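Local atomic coordinates of short chain dehydrogenase/reductase (Acinetobacter baumannii, PDB entry 4IUY), a protein that probably catalyses NAD(P)(H)-dependent oxidation or reduction of a substrate not yet identified, as a Rossmann-fold member of the short-chain dehydrogenase/reductase family. Residues 162-167 / 203-208. Numbering follows the deposited sequence.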
loop_
_atom_site.group_PDB
_atom_site.type_symbol
_atom_site.label_atom_id
_atom_site.label_comp_id
_atom_site.label_asym_id
_atom_site.label_seq_id
_atom_site.Cartn_x
_atom_site.Cartn_y
_atom_site.Cartn_z
ATOM N N ASN D 162 0.292 15.867 10.245
ATOM C CA ASN D 162 1.474 16.006 9.396
ATOM C C ASN D 162 1.086 16.299 7.973
ATOM O O ASN D 162 0.336 15.552 7.351
ATOM C CB ASN D 162 2.343 14.728 9.439
ATOM C CG ASN D 162 2.995 14.504 10.816
ATOM O OD1 ASN D 162 3.423 15.462 11.462
ATOM N ND2 ASN D 162 3.067 13.246 11.264
ATOM N N ILE D 163 1.575 17.399 7.433
ATOM C CA ILE D 163 1.343 17.604 6.027
ATOM C C ILE D 163 2.410 16.848 5.258
ATOM O O ILE D 163 3.602 17.187 5.307
ATOM C CB ILE D 163 1.342 19.072 5.624
ATOM C CG1 ILE D 163 0.429 19.872 6.545
ATOM C CG2 ILE D 163 0.905 19.185 4.172
ATOM C CD1 ILE D 163 -0.964 19.339 6.620
ATOM N N THR D 164 1.995 15.785 4.578
ATOM C CA THR D 164 2.947 15.065 3.746
ATOM C C THR D 164 2.837 15.556 2.298
ATOM O O THR D 164 3.149 16.704 2.016
ATOM C CB THR D 164 2.797 13.521 3.900
ATOM O OG1 THR D 164 1.497 13.070 3.480
ATOM C CG2 THR D 164 3.043 13.141 5.367
ATOM N N SER D 165 2.373 14.685 1.409
ATOM C CA SER D 165 2.353 14.904 -0.035
ATOM C C SER D 165 1.956 13.575 -0.666
ATOM O O SER D 165 2.253 12.506 -0.121
ATOM C CB SER D 165 3.754 15.265 -0.538
ATOM O OG SER D 165 3.820 15.267 -1.959
ATOM N N ILE D 166 1.317 13.617 -1.822
ATOM C CA ILE D 166 1.043 12.372 -2.532
ATOM C C ILE D 166 2.345 11.729 -2.969
ATOM O O ILE D 166 2.392 10.552 -3.291
ATOM C CB ILE D 166 0.094 12.548 -3.718
ATOM C CG1 ILE D 166 0.651 13.537 -4.733
ATOM C CG2 ILE D 166 -1.287 12.974 -3.245
ATOM C CD1 ILE D 166 -0.205 13.579 -6.045
ATOM N N LEU D 167 3.413 12.516 -2.956
ATOM C CA LEU D 167 4.747 12.002 -3.243
ATOM C C LEU D 167 5.302 11.107 -2.140
ATOM O O LEU D 167 6.395 10.581 -2.248
ATOM C CB LEU D 167 5.712 13.146 -3.529
ATOM C CG LEU D 167 5.378 13.817 -4.871
ATOM C CD1 LEU D 167 6.361 14.903 -5.164
ATOM C CD2 LEU D 167 5.340 12.786 -6.033
ATOM N N VAL D 203 -2.648 10.905 15.793
ATOM C CA VAL D 203 -1.655 11.414 14.865
ATOM C C VAL D 203 -2.038 10.999 13.443
ATOM O O VAL D 203 -2.127 9.807 13.128
ATOM C CB VAL D 203 -0.244 10.881 15.199
ATOM C CG1 VAL D 203 0.796 11.527 14.288
ATOM C CG2 VAL D 203 0.110 11.135 16.701
ATOM N N ASN D 204 -2.265 11.995 12.591
ATOM C CA ASN D 204 -2.706 11.753 11.221
ATOM C C ASN D 204 -1.997 12.638 10.207
ATOM O O ASN D 204 -1.329 13.616 10.560
ATOM C CB ASN D 204 -4.215 11.939 11.113
ATOM C CG ASN D 204 -4.966 10.918 11.905
ATOM O OD1 ASN D 204 -5.059 9.745 11.514
ATOM N ND2 ASN D 204 -5.454 11.328 13.068
ATOM N N ALA D 205 -2.143 12.285 8.938
ATOM C CA ALA D 205 -1.474 13.008 7.873
ATOM C C ALA D 205 -2.441 13.468 6.801
ATOM O O ALA D 205 -3.451 12.835 6.547
ATOM C CB ALA D 205 -0.354 12.116 7.243
ATOM N N ILE D 206 -2.103 14.575 6.161
ATOM C CA ILE D 206 -2.781 15.009 4.965
ATOM C C ILE D 206 -1.769 15.096 3.833
ATOM O O ILE D 206 -0.691 15.687 3.999
ATOM C CB ILE D 206 -3.432 16.377 5.169
ATOM C CG1 ILE D 206 -4.539 16.237 6.222
ATOM C CG2 ILE D 206 -3.980 16.890 3.822
ATOM C CD1 ILE D 206 -5.104 17.550 6.733
ATOM N N ALA D 207 -2.118 14.498 2.696
ATOM C CA ALA D 207 -1.241 14.432 1.536
ATOM C C ALA D 207 -1.842 15.217 0.370
ATOM O O ALA D 207 -2.655 14.699 -0.381
ATOM C CB ALA D 207 -1.015 12.960 1.125
ATOM N N PRO D 208 -1.444 16.480 0.219
ATOM C CA PRO D 208 -1.965 17.274 -0.893
ATOM C C PRO D 208 -1.355 16.814 -2.211
ATOM O O PRO D 208 -0.212 16.351 -2.198
ATOM C CB PRO D 208 -1.454 18.693 -0.579
ATOM C CG PRO D 208 -0.937 18.630 0.819
ATOM C CD PRO D 208 -0.494 17.244 1.044
#
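The carbonyl oxygen of I206 accepts from the backbone N of T164 at 2.7 Å, with the donor tilted 26° from the carbonyl plane, and the CA of I163 brings a longer C-H...O contact to the same oxygen. One step back along the strands, N162 O accepts from I206 N at 2.9 Å, while N162 N gives a nearly straight bond to N204 O, with the donor in the carbonyl plane. These bonds pair neighbouring parallel strands, joined through helix 176-196 in a beta-alpha-beta crossover of the Rossmann fold. On one face of the sheet, I163 and I206 lie side by side, CD1 of I163 4.1 Å from CB of I206; I163 CG2, anti to the backbone N, reaches P208 CG at 3.9 Å. The opposite face carries N162 and A205, and there T164 CG2 comes to 4.0 Å from A205 CB. The hydroxyl of T164 hydrogen-bonds to E262 on the next strand. The first strand ends at I163, yet past the turn I166 N reaches P208 O at 3.2 Å, from above the carbonyl plane. The side-chain amide of N162 is held at both ends, OD1 by N111 ND2 and ND2 by T189 OG1. T164 O accepts from NZ of K182, the lysine of the family's YxxxK sequence (Y178 to K182), so the turn after the strand probably helps place that lysine.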